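Transcriptional regulator, LacI family (Burkholderia phymatum, PDB 2RGY) probably represses or otherwise regulates transcription in response to a small effector, most likely a sugar, bound between the two lobes of its periplasmic-binding-protein-like domain. Local coordinates at residues 22-34 with 244-256. Residues are numbered along the deposited sequence; the frame is centred on the assembly and turned at random.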
loop_
_atom_site.group_PDB
_atom_site.type_symbol
_atom_site.label_atom_id
_atom_site.label_comp_id
_atom_site.label_asym_id
_atom_site.label_seq_id
_atom_site.Cartn_x
_atom_site.Cartn_y
_atom_site.Cartn_z
ATOM N N TYR A 22 -4.806 4.284 0.326
ATOM C CA TYR A 22 -5.541 5.378 0.953
ATOM C C TYR A 22 -4.605 6.055 1.959
ATOM O O TYR A 22 -4.434 7.271 1.948
ATOM C CB TYR A 22 -6.780 4.836 1.673
ATOM C CG TYR A 22 -7.550 5.883 2.436
ATOM C CD1 TYR A 22 -8.351 6.820 1.774
ATOM C CD2 TYR A 22 -7.469 5.945 3.824
ATOM C CE1 TYR A 22 -9.057 7.795 2.490
ATOM C CE2 TYR A 22 -8.165 6.907 4.543
ATOM C CZ TYR A 22 -8.956 7.831 3.873
ATOM O OH TYR A 22 -9.624 8.784 4.608
ATOM N N TYR A 23 -3.987 5.260 2.826
ATOM C CA TYR A 23 -3.076 5.829 3.804
ATOM C C TYR A 23 -1.788 6.279 3.131
ATOM O O TYR A 23 -1.159 7.230 3.582
ATOM C CB TYR A 23 -2.804 4.829 4.924
ATOM C CG TYR A 23 -4.047 4.581 5.746
ATOM C CD1 TYR A 23 -4.605 5.600 6.514
ATOM C CD2 TYR A 23 -4.709 3.359 5.691
ATOM C CE1 TYR A 23 -5.802 5.412 7.204
ATOM C CE2 TYR A 23 -5.907 3.155 6.377
ATOM C CZ TYR A 23 -6.446 4.191 7.132
ATOM O OH TYR A 23 -7.638 4.007 7.804
ATOM N N GLY A 24 -1.404 5.607 2.050
ATOM C CA GLY A 24 -0.206 6.008 1.336
ATOM C C GLY A 24 -0.391 7.409 0.775
ATOM O O GLY A 24 0.541 8.213 0.752
ATOM N N THR A 25 -1.604 7.702 0.320
ATOM C CA THR A 25 -1.925 9.014 -0.242
ATOM C C THR A 25 -1.772 10.107 0.811
ATOM O O THR A 25 -1.244 11.184 0.544
ATOM C CB THR A 25 -3.377 9.042 -0.763
ATOM O OG1 THR A 25 -3.533 8.021 -1.757
ATOM C CG2 THR A 25 -3.706 10.404 -1.370
ATOM N N ILE A 26 -2.249 9.813 2.014
ATOM C CA ILE A 26 -2.177 10.754 3.119
ATOM C C ILE A 26 -0.722 10.999 3.490
ATOM O O ILE A 26 -0.327 12.139 3.720
ATOM C CB ILE A 26 -2.949 10.205 4.326
ATOM C CG1 ILE A 26 -4.424 10.064 3.955
ATOM C CG2 ILE A 26 -2.793 11.117 5.526
ATOM C CD1 ILE A 26 -5.239 9.343 4.992
ATOM N N LEU A 27 0.069 9.931 3.530
ATOM C CA LEU A 27 1.486 10.046 3.861
ATOM C C LEU A 27 2.205 10.859 2.792
ATOM O O LEU A 27 2.995 11.756 3.100
ATOM C CB LEU A 27 2.140 8.661 3.946
ATOM C CG LEU A 27 1.525 7.636 4.904
ATOM C CD1 LEU A 27 2.240 6.316 4.741
ATOM C CD2 LEU A 27 1.626 8.133 6.340
ATOM N N LYS A 28 1.936 10.542 1.530
ATOM C CA LYS A 28 2.588 11.241 0.433
ATOM C C LYS A 28 2.300 12.739 0.444
ATOM O O LYS A 28 3.227 13.540 0.390
ATOM C CB LYS A 28 2.167 10.635 -0.910
ATOM C CG LYS A 28 2.780 11.310 -2.140
ATOM C CD LYS A 28 2.269 10.642 -3.429
ATOM C CE LYS A 28 2.674 11.414 -4.691
ATOM N NZ LYS A 28 2.040 10.843 -5.938
ATOM N N GLN A 29 1.025 13.113 0.512
ATOM C CA GLN A 29 0.643 14.526 0.526
ATOM C C GLN A 29 1.192 15.281 1.729
ATOM O O GLN A 29 1.560 16.441 1.610
ATOM C CB GLN A 29 -0.875 14.693 0.511
ATOM C CG GLN A 29 -1.520 14.446 -0.830
ATOM C CD GLN A 29 -0.863 15.238 -1.943
ATOM O OE1 GLN A 29 -0.677 16.449 -1.843
ATOM N NE2 GLN A 29 -0.506 14.550 -3.009
ATOM N N THR A 30 1.226 14.635 2.892
ATOM C CA THR A 30 1.745 15.298 4.081
ATOM C C THR A 30 3.237 15.564 3.865
ATOM O O THR A 30 3.711 16.678 4.074
ATOM C CB THR A 30 1.546 14.430 5.349
ATOM O OG1 THR A 30 0.162 14.089 5.491
ATOM C CG2 THR A 30 1.994 15.192 6.591
ATOM N N ASP A 31 3.968 14.541 3.433
ATOM C CA ASP A 31 5.406 14.661 3.174
ATOM C C ASP A 31 5.666 15.775 2.160
ATOM O O ASP A 31 6.566 16.595 2.334
ATOM C CB ASP A 31 5.953 13.321 2.647
ATOM C CG ASP A 31 7.423 13.398 2.222
ATOM O OD1 ASP A 31 8.238 13.991 2.961
ATOM O OD2 ASP A 31 7.773 12.843 1.152
ATOM N N LEU A 32 4.843 15.795 1.119
ATOM C CA LEU A 32 4.927 16.762 0.031
ATOM C C LEU A 32 4.781 18.216 0.481
ATOM O O LEU A 32 5.631 19.058 0.180
ATOM C CB LEU A 32 3.850 16.424 -1.002
ATOM C CG LEU A 32 4.156 16.518 -2.494
ATOM C CD1 LEU A 32 5.519 15.913 -2.776
ATOM C CD2 LEU A 32 3.068 15.774 -3.290
ATOM N N GLU A 33 3.702 18.514 1.198
ATOM C CA GLU A 33 3.475 19.878 1.650
ATOM C C GLU A 33 4.548 20.345 2.626
ATOM O O GLU A 33 4.901 21.527 2.657
ATOM C CB GLU A 33 2.091 20.005 2.283
ATOM C CG GLU A 33 0.938 19.838 1.288
ATOM C CD GLU A 33 1.052 20.748 0.053
ATOM O OE1 GLU A 33 1.361 21.951 0.201
ATOM O OE2 GLU A 33 0.814 20.258 -1.075
ATOM N N LEU A 34 5.067 19.420 3.426
ATOM C CA LEU A 34 6.106 19.764 4.383
ATOM C C LEU A 34 7.442 19.979 3.681
ATOM O O LEU A 34 8.196 20.876 4.046
ATOM C CB LEU A 34 6.241 18.669 5.439
ATOM C CG LEU A 34 5.243 18.727 6.589
ATOM C CD1 LEU A 34 5.359 17.471 7.415
ATOM C CD2 LEU A 34 5.529 19.946 7.447
ATOM N N THR A 244 -9.347 12.351 -1.441
ATOM C CA THR A 244 -8.426 12.214 -0.324
ATOM C C THR A 244 -7.159 13.049 -0.442
ATOM O O THR A 244 -6.717 13.643 0.539
ATOM C CB THR A 244 -8.052 10.734 -0.136
ATOM O OG1 THR A 244 -9.224 10.012 0.264
ATOM C CG2 THR A 244 -6.963 10.573 0.921
ATOM N N ALA A 245 -6.571 13.092 -1.630
ATOM C CA ALA A 245 -5.354 13.875 -1.831
ATOM C C ALA A 245 -5.620 15.363 -1.600
ATOM O O ALA A 245 -4.832 16.042 -0.943
ATOM C CB ALA A 245 -4.807 13.652 -3.230
ATOM N N GLU A 246 -6.735 15.859 -2.133
ATOM C CA GLU A 246 -7.093 17.271 -1.992
ATOM C C GLU A 246 -7.383 17.685 -0.553
ATOM O O GLU A 246 -6.912 18.722 -0.099
ATOM C CB GLU A 246 -8.311 17.616 -2.862
ATOM C CG GLU A 246 -8.092 17.465 -4.361
ATOM C CD GLU A 246 -8.608 16.133 -4.886
ATOM O OE1 GLU A 246 -8.099 15.077 -4.451
ATOM O OE2 GLU A 246 -9.536 16.144 -5.726
ATOM N N LEU A 247 -8.166 16.883 0.159
ATOM C CA LEU A 247 -8.490 17.214 1.541
ATOM C C LEU A 247 -7.239 17.168 2.411
ATOM O O LEU A 247 -7.061 18.010 3.294
ATOM C CB LEU A 247 -9.568 16.266 2.082
ATOM C CG LEU A 247 -10.988 16.560 1.565
ATOM C CD1 LEU A 247 -11.950 15.459 1.989
ATOM C CD2 LEU A 247 -11.460 17.916 2.096
ATOM N N THR A 248 -6.362 16.207 2.149
ATOM C CA THR A 248 -5.131 16.089 2.918
ATOM C C THR A 248 -4.245 17.306 2.634
ATOM O O THR A 248 -3.708 17.928 3.545
ATOM C CB THR A 248 -4.341 14.806 2.555
ATOM O OG1 THR A 248 -5.134 13.647 2.833
ATOM C CG2 THR A 248 -3.065 14.735 3.365
ATOM N N GLN A 249 -4.091 17.640 1.363
ATOM C CA GLN A 249 -3.278 18.777 0.984
ATOM C C GLN A 249 -3.758 20.031 1.718
ATOM O O GLN A 249 -2.959 20.779 2.281
ATOM C CB GLN A 249 -3.355 18.974 -0.533
ATOM C CG GLN A 249 -2.663 20.219 -1.034
ATOM C CD GLN A 249 -2.726 20.333 -2.537
ATOM O OE1 GLN A 249 -3.809 20.362 -3.131
ATOM N NE2 GLN A 249 -1.566 20.396 -3.166
ATOM N N ASN A 250 -5.067 20.244 1.727
ATOM C CA ASN A 250 -5.636 21.404 2.390
ATOM C C ASN A 250 -5.592 21.314 3.921
ATOM O O ASN A 250 -5.393 22.325 4.604
ATOM C CB ASN A 250 -7.063 21.627 1.881
ATOM C CG ASN A 250 -7.087 22.281 0.506
ATOM O OD1 ASN A 250 -6.959 23.503 0.391
ATOM N ND2 ASN A 250 -7.222 21.472 -0.543
ATOM N N ALA A 251 -5.762 20.114 4.463
ATOM C CA ALA A 251 -5.709 19.934 5.906
ATOM C C ALA A 251 -4.292 20.252 6.381
ATOM O O ALA A 251 -4.102 20.940 7.376
ATOM C CB ALA A 251 -6.071 18.492 6.273
ATOM N N VAL A 252 -3.297 19.764 5.649
ATOM C CA VAL A 252 -1.909 20.002 6.013
ATOM C C VAL A 252 -1.498 21.458 5.785
ATOM O O VAL A 252 -0.724 22.007 6.558
ATOM C CB VAL A 252 -0.968 19.050 5.253
ATOM C CG1 VAL A 252 0.475 19.366 5.587
ATOM C CG2 VAL A 252 -1.280 17.606 5.641
ATOM N N ARG A 253 -2.014 22.084 4.729
ATOM C CA ARG A 253 -1.696 23.488 4.465
ATOM C C ARG A 253 -2.268 24.369 5.576
ATOM O O ARG A 253 -1.610 25.302 6.039
ATOM C CB ARG A 253 -2.254 23.919 3.111
ATOM C CG ARG A 253 -1.428 23.398 1.948
ATOM C CD ARG A 253 -1.998 23.825 0.608
ATOM N NE ARG A 253 -1.102 23.453 -0.481
ATOM C CZ ARG A 253 -1.371 23.626 -1.769
ATOM N NH1 ARG A 253 -2.524 24.164 -2.142
ATOM N NH2 ARG A 253 -0.482 23.269 -2.681
ATOM N N TRP A 254 -3.488 24.062 6.005
ATOM C CA TRP A 254 -4.141 24.806 7.073
ATOM C C TRP A 254 -3.262 24.749 8.317
ATOM O O TRP A 254 -3.032 25.765 8.972
ATOM C CB TRP A 254 -5.505 24.196 7.392
ATOM C CG TRP A 254 -6.246 24.916 8.478
ATOM C CD1 TRP A 254 -6.953 26.078 8.351
ATOM C CD2 TRP A 254 -6.341 24.534 9.858
ATOM N NE1 TRP A 254 -7.484 26.444 9.570
ATOM C CE2 TRP A 254 -7.120 25.512 10.513
ATOM C CE3 TRP A 254 -5.840 23.459 10.611
ATOM C CZ2 TRP A 254 -7.413 25.451 11.889
ATOM C CZ3 TRP A 254 -6.132 23.395 11.982
ATOM C CH2 TRP A 254 -6.910 24.387 12.601
ATOM N N LEU A 255 -2.761 23.554 8.620
ATOM C CA LEU A 255 -1.906 23.348 9.782
ATOM C C LEU A 255 -0.586 24.103 9.632
ATOM O O LEU A 255 -0.099 24.717 10.577
ATOM C CB LEU A 255 -1.645 21.849 9.968
ATOM C CG LEU A 255 -0.856 21.421 11.205
ATOM C CD1 LEU A 255 -1.605 21.868 12.456
ATOM C CD2 LEU A 255 -0.655 19.908 11.197
ATOM N N ILE A 256 -0.015 24.065 8.438
ATOM C CA ILE A 256 1.242 24.753 8.190
ATOM C C ILE A 256 1.071 26.269 8.376
ATOM O O ILE A 256 1.962 26.934 8.902
ATOM C CB ILE A 256 1.792 24.386 6.777
ATOM C CG1 ILE A 256 2.239 22.912 6.785
ATOM C CG2 ILE A 256 2.956 25.289 6.399
ATOM C CD1 ILE A 256 2.787 22.397 5.461
#
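In the two-lobed periplasmic-binding-protein fold of LacI-type regulators, the helix carrying 22-34 and the helix carrying 244-256 lie on one face of the N-terminal lobe's parallel sheet, where E33 pairs with R253 and T248 packs on Q29. The 244-256 helix follows strand 238-241 of the other lobe, so the chain has crossed back to pack beside 22-34, the axes 8.8 Å apart and inclined at 39°. At the Y22 end, T244 OG1 lies 3.1 Å from Y22 CE1, meeting the ring obliquely. T25 CG2 rests on A245. Farther along, T248 CG2 presses on Q29 CB at 3.6 Å; this methyl stands anti to the backbone N, while OG1 turns back to T244 O at 2.8 Å. The T30 hydroxyl bonds in the same way, to I26 O four residues back in its own helix, yet T30 OG1 still packs on the V252 CG2 methyl. On the side facing the sheet, I26, T30 and L34 also reach its strands. E33 acts as a knob among Q249, V252, R253 and I256: its CB touches V252 CG1, and a bend at chi2 (-52°) brings one oxygen into the Q249 amide plane and the other to the R253 guanidinium edge, the carboxylate steeply turned against both. Both donors approach from above the carboxylate plane. Q249 NE2 reaches E33 OE2 at 3.2 Å. It also sits over a guanidinium face, offset toward the rim, without hydrogen bonding; the shared carboxylate probably offsets the closeness of two donors. R253 also makes a cation-pi contact with W264. In the salt bridge, R253 NE points almost straight at E33 OE1, at 3.0 Å and 171°.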